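Local coordinates for protein Plm1 (Streptomyces sp. HK803, PDB 4HXY) that probably reduces, with NADPH, the beta-keto group of the growing polyketide chain in the first module of phoslactomycin biosynthesis, at residues 381-386 against 415-420; 173-178 against 431-436; 282-287 against 328-333. One frame throughout, in Å; residues are numbered along the deposited sequence. Where two conformers were deposited one is given.

Contact 1 (381-386 against 415-420); sequences RGLTPL and SRFLPA
Arg381 meets helix 414-421 with its carbonyl oxygen and the root of its side chain. Its O lies 3.2 Å from Phe417 CA, a CA-H...O contact with an angle of 140° at the hydrogen. A water links Arg381 O to the carbonyl of Phe417, donating to both, and lies 2.9 Å from Phe417 O. Arg381 CB also touches the methyl of Ala420.

Gly382 follows with positive phi (77°). Its CA packs 3.7 Å from Arg416 CB, and the segments run closest here, Gly382 CA to Phe417 CA being 4.3 Å. With no side chain in the way, the glycine lets the backbone come this close to the helix. The extended Arg416 chain then passes the glycine and leads away, and its NH2 is hydrogen-bonded to Arg379 O.

Leu383 ends the contact. One methyl, CD2, reaches Phe417 CD1 at 4.0 Å, and the two side chains cross at a slant. The Phe417 ring is set there by a CG anti to the backbone N (chi1 177°). Trp327 and Phe430 meet this ring edge-to-face.

The turn is a Schellman motif closing helix 372-380. Gly382 is its C-prime residue, with Leu383 N hydrogen-bonded to Leu378 O and Gly382 N to Arg379 O.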
loop_
_atom_site.group_PDB
_atom_site.type_symbol
_atom_site.label_atom_id
_atom_site.label_comp_id
_atom_site.label_asym_id
_atom_site.label_seq_id
_atom_site.Cartn_x
_atom_site.Cartn_y
_atom_site.Cartn_z
ATOM N N ARG A 381 -1.443 8.373 19.707
ATOM C CA ARG A 381 -2.113 7.155 19.260
ATOM C C ARG A 381 -1.176 5.948 19.110
ATOM O O ARG A 381 -1.413 5.041 18.307
ATOM C CB ARG A 381 -2.940 7.406 18.009
ATOM C CG ARG A 381 -2.235 7.910 16.789
ATOM C CD ARG A 381 -3.299 8.518 15.854
ATOM N NE ARG A 381 -2.811 8.749 14.499
ATOM C CZ ARG A 381 -2.562 7.792 13.604
ATOM N NH1 ARG A 381 -2.739 6.505 13.905
ATOM N NH2 ARG A 381 -2.123 8.127 12.396
ATOM N N GLY A 382 -0.126 5.949 19.913
ATOM C CA GLY A 382 0.739 4.790 20.076
ATOM C C GLY A 382 1.729 4.547 18.951
ATOM O O GLY A 382 2.233 3.430 18.807
ATOM N N LEU A 383 2.006 5.571 18.157
ATOM C CA LEU A 383 3.020 5.458 17.122
ATOM C C LEU A 383 4.142 6.408 17.498
ATOM O O LEU A 383 3.930 7.617 17.662
ATOM C CB LEU A 383 2.443 5.760 15.740
ATOM C CG LEU A 383 1.352 4.788 15.294
ATOM C CD1 LEU A 383 0.625 5.350 14.063
ATOM C CD2 LEU A 383 1.909 3.408 14.983
ATOM N N THR A 384 5.316 5.846 17.743
ATOM C CA THR A 384 6.483 6.639 18.067
ATOM C C THR A 384 7.345 6.690 16.811
ATOM O O THR A 384 7.627 5.656 16.216
ATOM C CB THR A 384 7.257 6.027 19.232
ATOM O OG1 THR A 384 6.384 5.924 20.373
ATOM C CG2 THR A 384 8.488 6.872 19.591
ATOM N N PRO A 385 7.763 7.886 16.408
ATOM C CA PRO A 385 8.658 7.939 15.241
ATOM C C PRO A 385 9.931 7.120 15.436
ATOM O O PRO A 385 10.542 7.168 16.514
ATOM C CB PRO A 385 8.949 9.433 15.088
ATOM C CG PRO A 385 7.725 10.089 15.637
ATOM C CD PRO A 385 7.337 9.232 16.823
ATOM N N LEU A 386 10.321 6.370 14.394
ATOM C CA LEU A 386 11.535 5.550 14.444
ATOM C C LEU A 386 12.713 6.492 14.405
ATOM O O LEU A 386 12.720 7.422 13.609
ATOM C CB LEU A 386 11.621 4.654 13.215
ATOM C CG LEU A 386 10.598 3.536 13.121
ATOM C CD1 LEU A 386 10.506 2.998 11.664
ATOM C CD2 LEU A 386 10.936 2.437 14.130
ATOM N N SER A 415 -1.074 -0.710 23.601
ATOM C CA SER A 415 -2.016 -0.259 24.632
ATOM C C SER A 415 -2.621 1.114 24.305
ATOM O O SER A 415 -3.750 1.380 24.703
ATOM C CB SER A 415 -1.322 -0.200 26.010
ATOM O OG SER A 415 -0.266 0.729 25.978
ATOM N N ARG A 416 -1.874 1.974 23.612
ATOM C CA ARG A 416 -2.393 3.255 23.130
ATOM C C ARG A 416 -2.987 3.148 21.723
ATOM O O ARG A 416 -4.004 3.776 21.410
ATOM C CB ARG A 416 -1.305 4.328 23.065
ATOM C CG ARG A 416 -0.658 4.742 24.364
ATOM C CD ARG A 416 0.478 5.741 24.060
ATOM N NE ARG A 416 1.116 6.265 25.268
ATOM C CZ ARG A 416 1.724 7.459 25.370
ATOM N NH1 ARG A 416 2.272 7.830 26.529
ATOM N NH2 ARG A 416 1.782 8.301 24.336
ATOM N N PHE A 417 -2.334 2.391 20.857
ATOM C CA PHE A 417 -2.766 2.335 19.457
ATOM C C PHE A 417 -4.160 1.721 19.290
ATOM O O PHE A 417 -4.991 2.258 18.562
ATOM C CB PHE A 417 -1.746 1.527 18.638
ATOM C CG PHE A 417 -2.126 1.349 17.200
ATOM C CD1 PHE A 417 -1.734 2.270 16.252
ATOM C CD2 PHE A 417 -2.884 0.261 16.796
ATOM C CE1 PHE A 417 -2.101 2.109 14.921
ATOM C CE2 PHE A 417 -3.261 0.117 15.473
ATOM C CZ PHE A 417 -2.848 1.033 14.542
ATOM N N LEU A 418 -4.415 0.602 19.954
ATOM C CA LEU A 418 -5.647 -0.162 19.692
ATOM C C LEU A 418 -6.921 0.572 20.102
ATOM O O LEU A 418 -7.879 0.604 19.310
ATOM C CB LEU A 418 -5.602 -1.555 20.321
ATOM C CG LEU A 418 -4.668 -2.552 19.686
ATOM C CD1 LEU A 418 -4.547 -3.782 20.596
ATOM C CD2 LEU A 418 -5.180 -2.917 18.283
ATOM N N PRO A 419 -6.949 1.179 21.310
ATOM C CA PRO A 419 -8.180 1.926 21.640
ATOM C C PRO A 419 -8.410 3.125 20.726
ATOM O O PRO A 419 -9.579 3.466 20.431
ATOM C CB PRO A 419 -7.981 2.358 23.100
ATOM C CG PRO A 419 -6.883 1.462 23.632
ATOM C CD PRO A 419 -6.015 1.098 22.456
ATOM N N ALA A 420 -7.340 3.761 20.247
ATOM C CA ALA A 420 -7.507 4.868 19.315
ATOM C C ALA A 420 -7.982 4.366 17.952
ATOM O O ALA A 420 -8.929 4.903 17.376
ATOM C CB ALA A 420 -6.203 5.698 19.190
HETATM O O HOH W 1 -4.148 4.374 16.729
#

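Contact 2 (173-178 against 431-436); sequences LVTTPA and GSFEEK
Ser432 and Phe433 carry this contact, reaching residues 173-175 of strand 167-175 from a short 3-10 turn. Gly431 starts the segment, and its carbonyl accepts the backbone N-H of Glu434, which closes the turn.

Ser432 directs its CB toward the strand. Its OG lies between the backbone N and the carbonyl carbon (chi1 69°), and in this position it is 3.7 Å from Val174 CG1. Much of the polar contact runs through water. One water donates to Leu173 O at 2.8 Å and accepts from Ser432 N. A second accepts from Thr175 N at 3.0 Å and is hydrogen-bonded to Ser432 OG at 2.8 Å. The two waters thus join the 3-10 turn to both a carbonyl and an amide of the strand.

Phe433 makes the largest apolar contribution. Its CG is anti to the carbonyl carbon (chi1 -56°), and the end of the ring comes nearer the strand than its root. The ring presents its edge: Leu173 O lies near the ring plane, 3.2 Å from Phe433 CE2. Leu173 CD1 approaches the same carbon at 3.8 Å. Farther round the rim, Thr175 CG2 sits at the edge, 3.8 Å from Phe433 CE1. Ser432 OG is placed over one face of the ring, offset toward its rim.

Around the contact, Trp414 at the start of helix 414-421 stacks on the Phe433 ring. Leu173 also packs on Ile326 and Trp327 of helix 324-327, and its backbone is hydrogen-bonded to Leu429. The Val174 backbone is hydrogen-bonded to Ser9, so strand 167-175 has the antiparallel strand 6-14 as a neighbour beside the C-terminal turn.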
loop_
_atom_site.group_PDB
_atom_site.type_symbol
_atom_site.label_atom_id
_atom_site.label_comp_id
_atom_site.label_asym_id
_atom_site.label_seq_id
_atom_site.Cartn_x
_atom_site.Cartn_y
_atom_site.Cartn_z
ATOM N N LEU A 173 -2.885 -8.903 11.097
ATOM C CA LEU A 173 -1.564 -8.284 11.193
ATOM C C LEU A 173 -0.908 -8.867 12.418
ATOM O O LEU A 173 -1.496 -8.822 13.500
ATOM C CB LEU A 173 -1.682 -6.754 11.300
ATOM C CG LEU A 173 -0.472 -5.808 11.254
ATOM C CD1 LEU A 173 0.198 -5.729 12.621
ATOM C CD2 LEU A 173 0.519 -6.197 10.109
ATOM N N VAL A 174 0.243 -9.503 12.231
ATOM C CA VAL A 174 0.962 -10.172 13.326
ATOM C C VAL A 174 2.442 -9.792 13.354
ATOM O O VAL A 174 2.997 -9.316 12.368
ATOM C CB VAL A 174 0.850 -11.687 13.218
ATOM C CG1 VAL A 174 -0.613 -12.126 13.440
ATOM C CG2 VAL A 174 1.422 -12.197 11.884
ATOM N N THR A 175 3.089 -10.023 14.493
ATOM C CA THR A 175 4.532 -9.897 14.562
ATOM C C THR A 175 5.234 -10.935 13.678
ATOM O O THR A 175 4.711 -12.022 13.407
ATOM C CB THR A 175 5.070 -10.042 16.004
ATOM O OG1 THR A 175 4.783 -11.351 16.496
ATOM C CG2 THR A 175 4.453 -8.962 16.909
ATOM N N THR A 176 6.400 -10.551 13.162
ATOM C CA THR A 176 7.341 -11.500 12.550
ATOM C C THR A 176 8.712 -11.323 13.167
ATOM O O THR A 176 8.997 -10.303 13.799
ATOM C CB THR A 176 7.578 -11.292 11.041
ATOM O OG1 THR A 176 8.038 -9.946 10.798
ATOM C CG2 THR A 176 6.364 -11.613 10.243
ATOM N N PRO A 177 9.586 -12.315 12.957
ATOM C CA PRO A 177 10.967 -12.094 13.365
ATOM C C PRO A 177 11.638 -11.031 12.503
ATOM O O PRO A 177 11.332 -10.906 11.315
ATOM C CB PRO A 177 11.633 -13.452 13.132
ATOM C CG PRO A 177 10.545 -14.439 13.154
ATOM C CD PRO A 177 9.322 -13.731 12.635
ATOM N N ALA A 178 12.553 -10.290 13.095
ATOM C CA ALA A 178 13.405 -9.334 12.332
ATOM C C ALA A 178 14.574 -10.090 11.713
ATOM O O ALA A 178 15.250 -10.859 12.398
ATOM C CB ALA A 178 13.905 -8.234 13.232
ATOM N N GLY A 431 -6.332 -8.836 16.269
ATOM C CA GLY A 431 -6.633 -9.817 17.323
ATOM C C GLY A 431 -5.454 -10.294 18.165
ATOM O O GLY A 431 -5.585 -10.507 19.373
ATOM N N SER A 432 -4.281 -10.430 17.544
ATOM C CA SER A 432 -3.107 -10.962 18.232
ATOM C C SER A 432 -2.491 -9.976 19.245
ATOM O O SER A 432 -1.631 -10.357 20.043
ATOM C CB SER A 432 -2.057 -11.396 17.216
ATOM O OG SER A 432 -1.481 -10.283 16.552
ATOM N N PHE A 433 -2.956 -8.731 19.222
ATOM C CA PHE A 433 -2.515 -7.686 20.155
ATOM C C PHE A 433 -3.562 -7.361 21.230
ATOM O O PHE A 433 -3.345 -6.488 22.072
ATOM C CB PHE A 433 -2.099 -6.427 19.372
ATOM C CG PHE A 433 -1.032 -6.709 18.358
ATOM C CD1 PHE A 433 0.301 -6.845 18.750
ATOM C CD2 PHE A 433 -1.358 -6.915 17.036
ATOM C CE1 PHE A 433 1.280 -7.160 17.825
ATOM C CE2 PHE A 433 -0.391 -7.234 16.107
ATOM C CZ PHE A 433 0.929 -7.344 16.493
ATOM N N GLU A 434 -4.681 -8.075 21.208
ATOM C CA GLU A 434 -5.740 -7.872 22.192
ATOM C C GLU A 434 -5.367 -8.501 23.533
ATOM O O GLU A 434 -4.394 -9.263 23.641
ATOM C CB GLU A 434 -7.052 -8.467 21.706
ATOM C CG GLU A 434 -7.651 -7.768 20.493
ATOM C CD GLU A 434 -8.939 -8.418 20.013
ATOM O OE1 GLU A 434 -9.495 -9.270 20.748
ATOM O OE2 GLU A 434 -9.405 -8.082 18.902
ATOM N N GLU A 435 -6.174 -8.179 24.540
ATOM C CA GLU A 435 -5.992 -8.686 25.898
ATOM C C GLU A 435 -5.967 -10.215 25.895
ATOM O O GLU A 435 -6.907 -10.862 25.419
ATOM C CB GLU A 435 -7.119 -8.193 26.809
ATOM C CG GLU A 435 -6.845 -8.397 28.309
ATOM C CD GLU A 435 -8.112 -8.596 29.162
ATOM O OE1 GLU A 435 -7.958 -8.984 30.342
ATOM O OE2 GLU A 435 -9.245 -8.371 28.672
ATOM N N LYS A 436 -4.879 -10.767 26.425
ATOM C CA LYS A 436 -4.682 -12.226 26.558
ATOM C C LYS A 436 -4.491 -12.999 25.243
ATOM O O LYS A 436 -4.505 -14.236 25.252
ATOM C CB LYS A 436 -5.798 -12.872 27.392
ATOM C CG LYS A 436 -5.827 -12.421 28.851
ATOM C CD LYS A 436 -4.510 -12.702 29.601
ATOM C CE LYS A 436 -4.134 -14.194 29.593
ATOM N NZ LYS A 436 -3.011 -14.513 30.503
HETATM O O HOH W 2 -3.718 -9.995 14.622
HETATM O O HOH W 3 1.292 -10.913 16.722
#

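Contact 3 (282-287 against 328-333); sequences DVRIAE and GAAGQA
Arg284 folds back over Gly331 and lays its guanidinium against the peptide that joins Ala330 to Gly331. The chain is bent at chi2 (-60°) and chi3, which brings the group round although CB points away from the other segment. Ala330 O and Gly331 N lie over one face, and Ala330 C is 3.7 Å above the plane, toward the rim. The Ala330 methyl touches Arg284 NH1.

Asp282 holds the guanidinium by its edge. Its CG is anti to the backbone N (chi1 178°), and OD1 meets Arg284 NH2 at 2.7 Å. The salt bridge uses the syn lone pair of OD1, nearly in the guanidinium plane. OD1 also rests 3.5 Å from Gly331 CA. Gly331 has positive phi, and its CA lies against both Asp282 OD1 and the Arg284 guanidinium.

The backbone supplies the direct hydrogen bond across the segments. Val283 N donates to Gly331 O at 2.9 Å. A water donates to Val283 O and accepts from Ala333 N. Beyond it, Ile285 turns CG1 onto the methyl of Ala333, 3.6 Å away. Ile285 and Ala333 also pack on helix 105-120.

Glu120 at the end of that helix accepts hydrogen bonds from Ile285 N with OE1 and from Gly331 N with OE2. Arg284 has Asp282 as its close ionic partner and Glu120 as a weak, long one, through NE. These negative charges probably balance that of the guanidinium. The salt bridge limits rotation of the guanidinium, while Glu120 ties both loops to helix 105-120.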
loop_
_atom_site.group_PDB
_atom_site.type_symbol
_atom_site.label_atom_id
_atom_site.label_comp_id
_atom_site.label_asym_id
_atom_site.label_seq_id
_atom_site.Cartn_x
_atom_site.Cartn_y
_atom_site.Cartn_z
ATOM N N ASP A 282 -4.186 15.144 3.589
ATOM C CA ASP A 282 -5.234 14.809 4.562
ATOM C C ASP A 282 -6.569 15.281 3.983
ATOM O O ASP A 282 -6.937 16.445 4.126
ATOM C CB ASP A 282 -4.923 15.512 5.884
ATOM C CG ASP A 282 -5.975 15.276 6.961
ATOM O OD1 ASP A 282 -6.849 14.405 6.787
ATOM O OD2 ASP A 282 -5.922 15.985 7.996
ATOM N N VAL A 283 -7.256 14.377 3.291
ATOM C CA VAL A 283 -8.517 14.669 2.616
ATOM C C VAL A 283 -9.448 13.465 2.779
ATOM O O VAL A 283 -9.111 12.363 2.349
ATOM C CB VAL A 283 -8.295 14.945 1.105
ATOM C CG1 VAL A 283 -9.574 15.470 0.444
ATOM C CG2 VAL A 283 -7.133 15.927 0.916
ATOM N N ARG A 284 -10.626 13.679 3.364
ATOM C CA ARG A 284 -11.602 12.596 3.507
ATOM C C ARG A 284 -12.079 12.117 2.148
ATOM O O ARG A 284 -12.052 12.868 1.170
ATOM C CB ARG A 284 -12.806 13.043 4.345
ATOM C CG ARG A 284 -12.491 13.498 5.789
ATOM C CD ARG A 284 -11.833 12.456 6.686
ATOM N NE ARG A 284 -10.460 12.838 7.061
ATOM C CZ ARG A 284 -9.987 12.992 8.304
ATOM N NH1 ARG A 284 -10.746 12.766 9.378
ATOM N NH2 ARG A 284 -8.719 13.363 8.480
ATOM N N ILE A 285 -12.553 10.875 2.093
ATOM C CA ILE A 285 -13.072 10.297 0.877
ATOM C C ILE A 285 -14.170 11.182 0.301
ATOM O O ILE A 285 -14.218 11.386 -0.923
ATOM C CB ILE A 285 -13.634 8.863 1.127
ATOM C CG1 ILE A 285 -12.467 7.889 1.324
ATOM C CG2 ILE A 285 -14.571 8.413 -0.018
ATOM C CD1 ILE A 285 -12.864 6.569 1.983
ATOM N N ALA A 286 -15.008 11.724 1.181
ATOM C CA ALA A 286 -16.124 12.577 0.755
ATOM C C ALA A 286 -15.675 13.830 0.000
ATOM O O ALA A 286 -16.458 14.373 -0.786
ATOM C CB ALA A 286 -16.985 12.981 1.943
ATOM N N GLU A 287 -14.451 14.291 0.268
ATOM C CA GLU A 287 -13.900 15.478 -0.350
ATOM C C GLU A 287 -12.872 15.156 -1.443
ATOM O O GLU A 287 -12.307 16.077 -2.024
ATOM C CB GLU A 287 -13.224 16.365 0.705
ATOM C CG GLU A 287 -14.178 17.226 1.545
ATOM C CD GLU A 287 -15.180 16.446 2.349
ATOM O OE1 GLU A 287 -16.389 16.515 2.022
ATOM O OE2 GLU A 287 -14.772 15.775 3.324
ATOM N N GLY A 328 -4.588 1.512 7.387
ATOM C CA GLY A 328 -5.378 2.705 7.082
ATOM C C GLY A 328 -5.316 3.777 8.144
ATOM O O GLY A 328 -5.001 3.516 9.308
ATOM N N ALA A 329 -5.677 4.999 7.740
ATOM C CA ALA A 329 -5.834 6.133 8.653
ATOM C C ALA A 329 -6.862 7.063 8.011
ATOM O O ALA A 329 -6.903 7.205 6.811
ATOM C CB ALA A 329 -4.497 6.889 8.904
ATOM N N ALA A 330 -7.720 7.661 8.821
ATOM C CA ALA A 330 -8.656 8.661 8.311
ATOM C C ALA A 330 -7.910 9.771 7.571
ATOM O O ALA A 330 -6.838 10.215 7.993
ATOM C CB ALA A 330 -9.496 9.257 9.476
ATOM N N GLY A 331 -8.497 10.223 6.468
ATOM C CA GLY A 331 -7.908 11.288 5.666
ATOM C C GLY A 331 -6.862 10.836 4.673
ATOM O O GLY A 331 -6.386 11.639 3.866
ATOM N N GLN A 332 -6.541 9.539 4.686
ATOM C CA GLN A 332 -5.449 9.005 3.859
ATOM C C GLN A 332 -5.860 8.044 2.718
ATOM O O GLN A 332 -5.051 7.230 2.254
ATOM C CB GLN A 332 -4.428 8.341 4.783
ATOM C CG GLN A 332 -3.829 9.324 5.743
ATOM C CD GLN A 332 -2.498 8.910 6.290
ATOM O OE1 GLN A 332 -2.211 7.725 6.446
ATOM N NE2 GLN A 332 -1.658 9.894 6.570
ATOM N N ALA A 333 -7.085 8.161 2.212
ATOM C CA ALA A 333 -7.552 7.268 1.142
ATOM C C ALA A 333 -6.557 7.088 -0.021
ATOM O O ALA A 333 -6.224 5.956 -0.375
ATOM C CB ALA A 333 -8.913 7.734 0.605
HETATM O O HOH W 4 -9.455 9.731 3.014
#

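Contact 2 joins distant parts of the chain, and both other contacts fall within the sequence it spans. Contact 3 closes before contact 1 opens. Contacts 1 and 2 have centres 14 Å apart and touch, with Leu418 CD1 3.3 Å from Phe433 O. Contact 3 lies farther off, its centre 19 Å from that of contact 1 and 26 Å from that of contact 2. Helix 324-327 relates all three: Trp327 meets Phe417 and Leu173, and contact 3 includes the loop after this helix. In this Rossmann-fold ketoreductase the side chains of Leu383 and Gln332 are each about 9 Å from the bound NADPH, so one residue each of contacts 1 and 3 approaches the cofactor without touching it.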